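Local coordinates for extracellular solute-binding protein family 5 (Brucella melitensis, PDB 4ONY) that probably binds peptides or related solutes in the periplasm and hands them to an ABC transporter for import, at residues Y256-N259 / E260-F264; P290-Q294 / G295-K299; R67-A70 / R71-N75; E338-N341 / S342-A346. All blocks are in the same frame, centred on the assembly; numbering follows the deposited sequence.

Contact 1 (Y256-N259 / E260-F264); sequences YYRN and ETSLF. With P4G (1-ethoxy-2-(2-ethoxyethoxy)ethane), chain D.
Tyr257 reaches from the end of its strand across to Leu263 and Ser262 on the first turns of the following helix. Tyr257 CB sits 4.0 Å from Leu263 CB. With CG turned away from its own carbonyl carbon (chi1 -68°), the ring slides in beside the helix. Tyr257 CG lies 3.8 Å from Leu263 CA, which lies over one face of the ring in a CH-pi contact, while CD1 packs against Leu263 CG. On the other ortho carbon, Tyr257 CD2 meets Ser262 OG at 3.4 Å, and here the hydroxyl comes in at the ring edge, in its plane. Further out, Tyr257 CE2 is 3.5 Å from C3 of the bound polyether P4G, which lies over the face opposite Leu263, so the ring is sandwiched between helix and ligand. The OH ends on Ser266 OG.

This is a strand-to-helix junction: strand 251-257, an inner strand of a four-stranded mixed sheet, runs into helix 260-268 with Asn259 as N-cap. Asn259 OD1 accepts from Ser262 N at 2.8 Å in a nearly straight bond (172° at the hydrogen), the N-H coming almost along the C=O axis. Its CG sits between backbone N and carbonyl carbon (chi1 61°), which swings the amide over the first helical turn. The backbone adds Leu263 N to Asn259 O, 3.3 Å. Asn259 ND2 and Arg258 NH2 hold a glycerol, and one water ties Arg258 N (2.8 Å) to Ser262 OG (2.9 Å).

Contact 2 (P290-Q294 / G295-K299); sequences PAVEQ and GKVIK
From Ala291 to Val297 the backbone leaves helix 290-293 through a Schellman motif, with Gly295 at positive phi (77°) turning the chain out of the helix and into strand 297-302. Two N-H groups point back into the last turn: Gly295 N donates to Val292 O at 3.0 Å, and Lys296 N reaches Ala291 O at 2.8 Å in a weak, bent bond. Ala291 O takes a second donor, Val297 N, at 3.2 Å and 170° at the hydrogen; this N-H approaches from well above the carbonyl plane, as Gly295 N does at Val292 O.

Val297 is the side chain that folds back over the turn. One methyl goes to each helical neighbour: Val297 CG2 touches Ala291 CB at 3.9 Å, and CG1 meets Val292 CG2, also at 3.9 Å. Val297 CG1 lies anti to its own backbone N (chi1 165°), and this sends the two branches to different residues. Trp571 of the adjacent strand 566-571 packs on Ala291, Lys296 and Val297, which brings the little apolar cluster up against the three-stranded sheet. On the solvent side, the extended chains of Gln294 and Lys296 run alongside each other in the same direction, with Lys296 NZ 3.7 Å from Gln294 NE2, packed side by side without a hydrogen bond between the two ends. Lys299 sends its NZ to Trp283, bonding to the carbonyl oxygen and making a cation-pi contact with the indole.

A water donates to both Val292 O and Val297 O, and Val292 CA points its hydrogen at that same Val297 O, 3.5 Å away.

Contact 3 (R67-A70 / R71-N75); sequences RTTA and RGLYN
Ala70 and Leu73 meet around a flat group, the peptide that links Ala70 to Arg71. Leu73 CD1 comes obliquely to the oxygen end of that peptide, 3.8 Å from Ala70 O, and the same oxygen accepts a hydrogen bond from a water 2.7 Å away, which lies close to the peptide plane. The aromatic ring of Tyr74 leads away from this contact and meets Phe61 edge-to-face.

The water is what closes the bend: it accepts from Leu73 N at 2.9 Å while donating to Ala70 O, taking the place of the direct bond between these two atoms. Residues 70-73 thus form an opened, type II-like beta turn, with the Arg71 backbone extended and Gly72 at positive phi (100°) in the third position. The turn sits in the long loop between strands 46-52 and 88-90.

Inside the bend Leu73 CD1 also reaches back to Thr69 CG2 (4.2 Å) and Ala70 CB (4.3 Å), the Thr69 and Leu73 side chains crossing at about a right angle. Thr69 CG2 is anti to its backbone N (chi1 -65° for OG1), which gives Leu73 the methyl and leaves OG1 for Ser65 O. Ile227 and Tyr229 of strand 226-231 pack on Ala70 and Leu73. Arg71, its side chain bent at the second and third torsions, curls away from the turn to salt bridges with Asp76 through NE and Glu78 through NH2, while its carbonyl oxygen accepts from Tyr229 OH.

Contact 4 (E338-N341 / S342-A346); sequences EWAN and SNLFA
Trp339 and Asn343, one helical turn apart, stack indole on amide along the outside of helix 337-344. Trp339 has CG anti to its backbone N (chi1 -175°), which lays the indole forward along the helix. Asn343 takes the other course, CG beside its own N (chi1 -68°), which brings its amide over one face of the indole. The two planes lie only 20° apart. Asn343 ND2 stands 3.0 Å from the indole plane, toward the rim, and Asn343 CB sits 3.8 Å from the centroid of the six-membered ring of Trp339 in a CH-pi contact over the ring face.

Beyond Asn343, Leu344 comes to the far rim of the indole at a slant, with Leu344 CG 4.0 Å from Trp339 CZ3, while its CD1 drops toward Ala340 CB. Helix 443-458 packs on this flank, Ala451 and Arg454 on Trp339, Lys447 on Leu344. The helix runs out here: Phe345 N divides itself between Asn341 O at 3.2 Å and, weakly, Ala340 O at 3.4 Å. The Phe345 ring goes on to Tyr349, edge-to-face, and to Tyr561. Asn341 OD1 lies 3.7 Å from Phe345 CB, but its hydrogen bond is to Tyr349 N, just past the end of the helix.

Trp339 O is gripped twice by one residue, by Asn343 N at 2.9 Å in the regular helical bond and by Asn343 ND2 at 2.8 Å. The second bond lies in the amide plane and probably fixes the rotation of that amide, holding it flat over the indole.

Overall arrangement
Contact 3 and contact 1 join directly: Tyr256 OH, on the strand of contact 1, lies 3.0 Å from Arg71 N in a probable hydrogen bond, and Phe55 packs on both Tyr256 and Ala70. The ether molecule in the pocket of Gln222, Gln225, Arg226, Tyr256 and Tyr257 touches contact 1, whereas the Arg71 side chain of contact 3 is about 13 Å from it. Contact 2 lies with its centre 20 Å from that of contact 1, the two linked by Tyr287, which meets Phe264 and Lys299. Contact 4 stands apart beside the six-stranded mixed sheet, its nearest atoms about 10 Å from contact 2 and about 24 Å from contact 3.

Contact 1 (Y256-N259 / E260-F264)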
# COMPACT_ATOMS: atom_id res chain seq x y z
N TYR A 256 6.33 -22.23 1.32
CA TYR A 256 7.09 -21.43 0.42
C TYR A 256 7.30 -22.18 -0.90
O TYR A 256 7.62 -23.36 -0.88
CB TYR A 256 8.42 -21.06 1.09
CG TYR A 256 8.31 -19.93 2.11
CD1 TYR A 256 7.79 -20.16 3.38
CD2 TYR A 256 8.66 -18.64 1.80
CE1 TYR A 256 7.70 -19.14 4.32
CE2 TYR A 256 8.58 -17.63 2.72
CZ TYR A 256 8.10 -17.88 3.98
OH TYR A 256 8.01 -16.88 4.91
N TYR A 257 7.07 -21.49 -2.02
CA TYR A 257 7.13 -22.06 -3.35
C TYR A 257 8.11 -21.26 -4.23
O TYR A 257 8.32 -20.08 -3.99
CB TYR A 257 5.74 -22.08 -4.01
CG TYR A 257 4.83 -23.04 -3.33
CD1 TYR A 257 4.17 -22.68 -2.15
CD2 TYR A 257 4.70 -24.35 -3.79
CE1 TYR A 257 3.38 -23.61 -1.47
CE2 TYR A 257 3.91 -25.27 -3.13
CZ TYR A 257 3.27 -24.90 -1.95
OH TYR A 257 2.48 -25.87 -1.29
N ARG A 258 8.70 -21.91 -5.23
CA ARG A 258 9.71 -21.24 -6.04
C ARG A 258 9.08 -20.32 -7.07
O ARG A 258 9.77 -19.50 -7.57
CB ARG A 258 10.60 -22.22 -6.75
CG ARG A 258 9.93 -22.98 -7.89
CD ARG A 258 10.80 -24.14 -8.25
NE ARG A 258 10.39 -24.78 -9.49
CZ ARG A 258 9.75 -25.94 -9.60
NH1 ARG A 258 9.40 -26.62 -8.52
NH2 ARG A 258 9.45 -26.41 -10.82
N ASN A 259 7.81 -20.51 -7.42
CA ASN A 259 7.14 -19.66 -8.41
C ASN A 259 5.63 -19.83 -8.26
O ASN A 259 5.15 -20.71 -7.53
CB ASN A 259 7.58 -19.97 -9.89
CG ASN A 259 7.26 -21.40 -10.32
OD1 ASN A 259 6.23 -21.95 -9.96
ND2 ASN A 259 8.16 -22.00 -11.11
N GLU A 260 4.88 -19.00 -8.96
CA GLU A 260 3.43 -19.01 -8.85
C GLU A 260 2.75 -20.25 -9.42
O GLU A 260 1.68 -20.62 -8.93
CB GLU A 260 2.87 -17.78 -9.55
CG GLU A 260 3.11 -16.51 -8.77
CD GLU A 260 2.38 -15.33 -9.41
OE1 GLU A 260 1.51 -15.57 -10.30
OE2 GLU A 260 2.72 -14.16 -9.07
N THR A 261 3.33 -20.85 -10.46
CA THR A 261 2.74 -22.01 -11.08
C THR A 261 2.76 -23.21 -10.11
O THR A 261 1.76 -23.92 -9.97
CB THR A 261 3.49 -22.38 -12.38
OG1 THR A 261 3.19 -21.40 -13.35
CG2 THR A 261 3.03 -23.68 -12.94
N SER A 262 3.91 -23.40 -9.45
CA SER A 262 4.08 -24.43 -8.43
C SER A 262 3.07 -24.23 -7.29
O SER A 262 2.45 -25.17 -6.82
CB SER A 262 5.52 -24.33 -7.87
OG SER A 262 5.74 -25.33 -6.89
N LEU A 263 2.91 -22.98 -6.89
CA LEU A 263 1.99 -22.60 -5.83
C LEU A 263 0.54 -22.92 -6.26
O LEU A 263 -0.19 -23.62 -5.53
CB LEU A 263 2.18 -21.12 -5.52
CG LEU A 263 1.70 -20.62 -4.14
CD1 LEU A 263 2.40 -19.32 -3.80
CD2 LEU A 263 0.19 -20.41 -4.10
N PHE A 264 0.17 -22.47 -7.46
CA PHE A 264 -1.16 -22.71 -8.02
C PHE A 264 -1.48 -24.20 -8.12
O PHE A 264 -2.55 -24.63 -7.71
CB PHE A 264 -1.27 -22.01 -9.38
CG PHE A 264 -2.65 -22.04 -10.01
CD1 PHE A 264 -3.72 -21.40 -9.41
CD2 PHE A 264 -2.85 -22.66 -11.25
CE1 PHE A 264 -4.97 -21.42 -10.00
CE2 PHE A 264 -4.12 -22.68 -11.84
CZ PHE A 264 -5.17 -22.03 -11.21
C8 P4G D . 7.03 -32.04 4.14
C7 P4G D . 8.30 -31.19 4.10
O4 P4G D . 8.63 -30.50 2.85
C6 P4G D . 7.63 -29.97 1.96
C5 P4G D . 7.74 -28.45 1.81
O3 P4G D . 6.68 -27.96 0.96
C4 P4G D . 6.89 -26.68 0.42
C3 P4G D . 6.35 -26.69 -1.00
O2 P4G D . 7.39 -26.90 -1.96
C2 P4G D . 6.90 -27.28 -3.26
C1 P4G D . 7.01 -28.75 -3.61
O HOH W 1 8.05 -24.62 -5.26

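Contact 2 (P290-Q294 / G295-K299)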
# COMPACT_ATOMS: atom_id res chain seq x y z
N PRO A 290 -12.08 -29.36 -12.12
CA PRO A 290 -13.35 -29.94 -11.64
C PRO A 290 -13.84 -29.40 -10.33
O PRO A 290 -15.05 -29.16 -10.20
CB PRO A 290 -13.02 -31.43 -11.50
CG PRO A 290 -12.01 -31.68 -12.58
CD PRO A 290 -11.16 -30.41 -12.61
N ALA A 291 -12.94 -29.20 -9.37
CA ALA A 291 -13.34 -28.71 -8.06
C ALA A 291 -14.13 -27.40 -8.16
O ALA A 291 -15.12 -27.20 -7.42
CB ALA A 291 -12.13 -28.53 -7.15
N VAL A 292 -13.74 -26.53 -9.11
CA VAL A 292 -14.43 -25.24 -9.28
C VAL A 292 -15.82 -25.54 -9.81
O VAL A 292 -16.80 -24.97 -9.32
CB VAL A 292 -13.73 -24.27 -10.26
CG1 VAL A 292 -14.54 -23.00 -10.45
CG2 VAL A 292 -12.33 -23.95 -9.79
N GLU A 293 -15.90 -26.43 -10.81
CA GLU A 293 -17.16 -26.79 -11.42
C GLU A 293 -18.07 -27.52 -10.41
O GLU A 293 -19.28 -27.43 -10.48
CB GLU A 293 -16.94 -27.70 -12.66
CG GLU A 293 -16.18 -27.04 -13.80
CD GLU A 293 -16.84 -25.73 -14.13
OE1 GLU A 293 -18.02 -25.72 -14.54
OE2 GLU A 293 -16.21 -24.69 -13.90
N GLN A 294 -17.49 -28.26 -9.48
CA GLN A 294 -18.30 -28.94 -8.46
C GLN A 294 -18.65 -28.03 -7.32
O GLN A 294 -19.32 -28.46 -6.42
CB GLN A 294 -17.52 -30.13 -7.91
CG GLN A 294 -17.33 -31.27 -8.90
CD GLN A 294 -16.35 -32.30 -8.38
OE1 GLN A 294 -15.18 -31.97 -8.20
NE2 GLN A 294 -16.81 -33.51 -8.13
N GLY A 295 -18.15 -26.81 -7.31
CA GLY A 295 -18.39 -25.92 -6.17
C GLY A 295 -17.58 -26.19 -4.93
O GLY A 295 -17.78 -25.52 -3.90
N LYS A 296 -16.58 -27.07 -5.01
CA LYS A 296 -15.68 -27.30 -3.90
C LYS A 296 -14.65 -26.18 -3.72
O LYS A 296 -14.17 -25.94 -2.61
CB LYS A 296 -14.97 -28.64 -4.09
CG LYS A 296 -15.89 -29.82 -3.96
CD LYS A 296 -15.12 -31.10 -4.28
CE LYS A 296 -15.93 -32.34 -3.91
NZ LYS A 296 -15.40 -33.44 -4.73
N VAL A 297 -14.25 -25.58 -4.84
CA VAL A 297 -13.46 -24.34 -4.87
C VAL A 297 -14.39 -23.23 -5.33
O VAL A 297 -15.08 -23.37 -6.34
CB VAL A 297 -12.22 -24.47 -5.79
CG1 VAL A 297 -11.60 -23.11 -6.10
CG2 VAL A 297 -11.17 -25.37 -5.15
N ILE A 298 -14.40 -22.15 -4.56
CA ILE A 298 -15.19 -20.99 -4.83
C ILE A 298 -14.26 -19.86 -5.23
O ILE A 298 -13.32 -19.55 -4.53
CB ILE A 298 -16.02 -20.61 -3.59
CG1 ILE A 298 -16.93 -21.79 -3.27
CG2 ILE A 298 -16.91 -19.39 -3.88
CD1 ILE A 298 -17.70 -21.65 -1.96
N LYS A 299 -14.56 -19.22 -6.36
CA LYS A 299 -13.88 -17.99 -6.76
C LYS A 299 -14.55 -16.77 -6.11
O LYS A 299 -15.56 -16.29 -6.62
CB LYS A 299 -13.90 -17.87 -8.29
CG LYS A 299 -13.18 -19.02 -8.97
CD LYS A 299 -13.22 -18.89 -10.49
CE LYS A 299 -12.19 -17.87 -10.92
NZ LYS A 299 -12.55 -17.35 -12.23
O HOH W 2 -17.17 -22.90 -7.59

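Contact 3 (R67-A70 / R71-N75)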
# COMPACT_ATOMS: atom_id res chain seq x y z
N ARG A 67 15.67 -9.62 4.41
CA ARG A 67 14.95 -9.98 3.20
C ARG A 67 14.56 -11.48 3.15
O ARG A 67 13.87 -11.91 2.22
CB ARG A 67 15.74 -9.54 1.96
CG ARG A 67 15.66 -8.02 1.70
CD ARG A 67 16.48 -7.57 0.50
NE ARG A 67 17.89 -7.89 0.74
CZ ARG A 67 18.58 -8.92 0.21
NH1 ARG A 67 18.04 -9.79 -0.67
NH2 ARG A 67 19.86 -9.06 0.57
N THR A 68 14.95 -12.24 4.17
CA THR A 68 14.64 -13.63 4.21
C THR A 68 14.11 -14.00 5.59
O THR A 68 14.46 -15.04 6.16
CB THR A 68 15.87 -14.47 3.82
OG1 THR A 68 16.97 -14.13 4.68
CG2 THR A 68 16.27 -14.23 2.37
N THR A 69 13.26 -13.13 6.12
CA THR A 69 12.59 -13.37 7.38
C THR A 69 11.20 -13.98 7.16
O THR A 69 10.50 -13.60 6.25
CB THR A 69 12.49 -12.06 8.18
OG1 THR A 69 13.83 -11.64 8.54
CG2 THR A 69 11.70 -12.26 9.41
N ALA A 70 10.83 -14.95 7.99
CA ALA A 70 9.57 -15.62 7.83
C ALA A 70 8.40 -14.66 7.90
O ALA A 70 8.44 -13.70 8.64
CB ALA A 70 9.38 -16.67 8.90
N ARG A 71 7.37 -14.96 7.12
CA ARG A 71 6.12 -14.25 7.15
C ARG A 71 5.37 -14.59 8.43
O ARG A 71 5.52 -15.69 8.97
CB ARG A 71 5.24 -14.67 5.94
CG ARG A 71 5.80 -14.31 4.56
CD ARG A 71 5.67 -12.83 4.25
NE ARG A 71 4.25 -12.47 4.30
CZ ARG A 71 3.37 -12.62 3.31
NH1 ARG A 71 3.76 -13.05 2.11
NH2 ARG A 71 2.09 -12.29 3.52
N GLY A 72 4.53 -13.67 8.85
CA GLY A 72 3.54 -13.92 9.90
C GLY A 72 3.96 -13.40 11.28
O GLY A 72 3.12 -13.36 12.19
N LEU A 73 5.20 -12.99 11.46
CA LEU A 73 5.68 -12.63 12.78
C LEU A 73 5.20 -11.25 13.20
O LEU A 73 4.75 -11.05 14.33
CB LEU A 73 7.21 -12.72 12.85
CG LEU A 73 7.78 -14.11 12.61
CD1 LEU A 73 9.27 -14.01 12.31
CD2 LEU A 73 7.57 -14.99 13.83
N TYR A 74 5.35 -10.30 12.28
CA TYR A 74 5.11 -8.90 12.54
C TYR A 74 4.94 -8.17 11.19
O TYR A 74 5.61 -8.47 10.22
CB TYR A 74 6.29 -8.28 13.30
CG TYR A 74 6.09 -6.82 13.61
CD1 TYR A 74 5.25 -6.44 14.65
CD2 TYR A 74 6.68 -5.84 12.84
CE1 TYR A 74 5.06 -5.10 14.95
CE2 TYR A 74 6.47 -4.49 13.11
CZ TYR A 74 5.65 -4.13 14.17
OH TYR A 74 5.44 -2.83 14.46
N ASN A 75 4.03 -7.23 11.13
CA ASN A 75 3.81 -6.42 9.91
C ASN A 75 3.52 -7.21 8.65
O ASN A 75 4.07 -6.94 7.58
CB ASN A 75 5.04 -5.53 9.66
CG ASN A 75 4.75 -4.45 8.62
OD1 ASN A 75 3.60 -4.11 8.39
ND2 ASN A 75 5.80 -3.95 7.96
O HOH W 3 7.12 -11.61 9.73

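Contact 4 (E338-N341 / S342-A346)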
# COMPACT_ATOMS: atom_id res chain seq x y z
N GLU A 338 -9.04 0.63 -24.17
CA GLU A 338 -10.13 -0.29 -24.47
C GLU A 338 -9.66 -1.39 -25.43
O GLU A 338 -10.01 -2.56 -25.24
CB GLU A 338 -11.36 0.45 -25.01
CG GLU A 338 -12.12 1.26 -23.96
CD GLU A 338 -11.33 2.43 -23.40
OE1 GLU A 338 -10.69 3.16 -24.20
OE2 GLU A 338 -11.33 2.63 -22.14
N TRP A 339 -8.82 -1.04 -26.38
CA TRP A 339 -8.21 -2.07 -27.20
C TRP A 339 -7.38 -3.05 -26.36
O TRP A 339 -7.48 -4.28 -26.52
CB TRP A 339 -7.33 -1.48 -28.31
CG TRP A 339 -6.79 -2.57 -29.23
CD1 TRP A 339 -7.41 -3.06 -30.36
CD2 TRP A 339 -5.58 -3.33 -29.06
NE1 TRP A 339 -6.65 -4.08 -30.91
CE2 TRP A 339 -5.53 -4.27 -30.14
CE3 TRP A 339 -4.55 -3.34 -28.12
CZ2 TRP A 339 -4.48 -5.21 -30.27
CZ3 TRP A 339 -3.50 -4.27 -28.25
CH2 TRP A 339 -3.47 -5.18 -29.33
N ALA A 340 -6.53 -2.51 -25.48
CA ALA A 340 -5.62 -3.33 -24.71
C ALA A 340 -6.40 -4.26 -23.77
O ALA A 340 -6.08 -5.46 -23.61
CB ALA A 340 -4.67 -2.46 -23.92
N ASN A 341 -7.45 -3.72 -23.16
CA ASN A 341 -8.17 -4.51 -22.19
C ASN A 341 -8.78 -5.71 -22.92
O ASN A 341 -8.69 -6.88 -22.50
CB ASN A 341 -9.26 -3.66 -21.51
CG ASN A 341 -9.72 -4.23 -20.17
OD1 ASN A 341 -9.06 -5.07 -19.57
ND2 ASN A 341 -10.89 -3.80 -19.72
N SER A 342 -9.40 -5.40 -24.04
CA SER A 342 -10.14 -6.39 -24.78
C SER A 342 -9.24 -7.48 -25.36
O SER A 342 -9.54 -8.66 -25.27
CB SER A 342 -10.93 -5.70 -25.91
OG SER A 342 -11.63 -6.69 -26.61
N ASN A 343 -8.11 -7.06 -25.93
CA ASN A 343 -7.22 -7.95 -26.69
C ASN A 343 -6.11 -8.59 -25.92
O ASN A 343 -5.65 -9.63 -26.34
CB ASN A 343 -6.61 -7.21 -27.89
CG ASN A 343 -7.64 -6.87 -28.91
OD1 ASN A 343 -7.96 -7.71 -29.75
ND2 ASN A 343 -8.24 -5.69 -28.82
N LEU A 344 -5.65 -7.97 -24.84
CA LEU A 344 -4.53 -8.50 -24.06
C LEU A 344 -4.94 -9.05 -22.68
O LEU A 344 -4.29 -9.95 -22.16
CB LEU A 344 -3.51 -7.38 -23.81
CG LEU A 344 -2.99 -6.57 -25.02
CD1 LEU A 344 -1.92 -5.58 -24.57
CD2 LEU A 344 -2.44 -7.47 -26.11
N PHE A 345 -6.01 -8.51 -22.09
CA PHE A 345 -6.34 -8.72 -20.67
C PHE A 345 -7.75 -9.27 -20.42
O PHE A 345 -8.25 -9.22 -19.31
CB PHE A 345 -6.15 -7.39 -19.91
CG PHE A 345 -4.78 -6.80 -20.07
CD1 PHE A 345 -3.63 -7.58 -19.90
CD2 PHE A 345 -4.62 -5.46 -20.41
CE1 PHE A 345 -2.37 -7.05 -20.05
CE2 PHE A 345 -3.35 -4.91 -20.53
CZ PHE A 345 -2.22 -5.70 -20.36
N ALA A 346 -8.37 -9.82 -21.46
CA ALA A 346 -9.66 -10.51 -21.37
C ALA A 346 -10.72 -9.62 -20.70
O ALA A 346 -11.61 -10.12 -20.02
CB ALA A 346 -9.51 -11.84 -20.63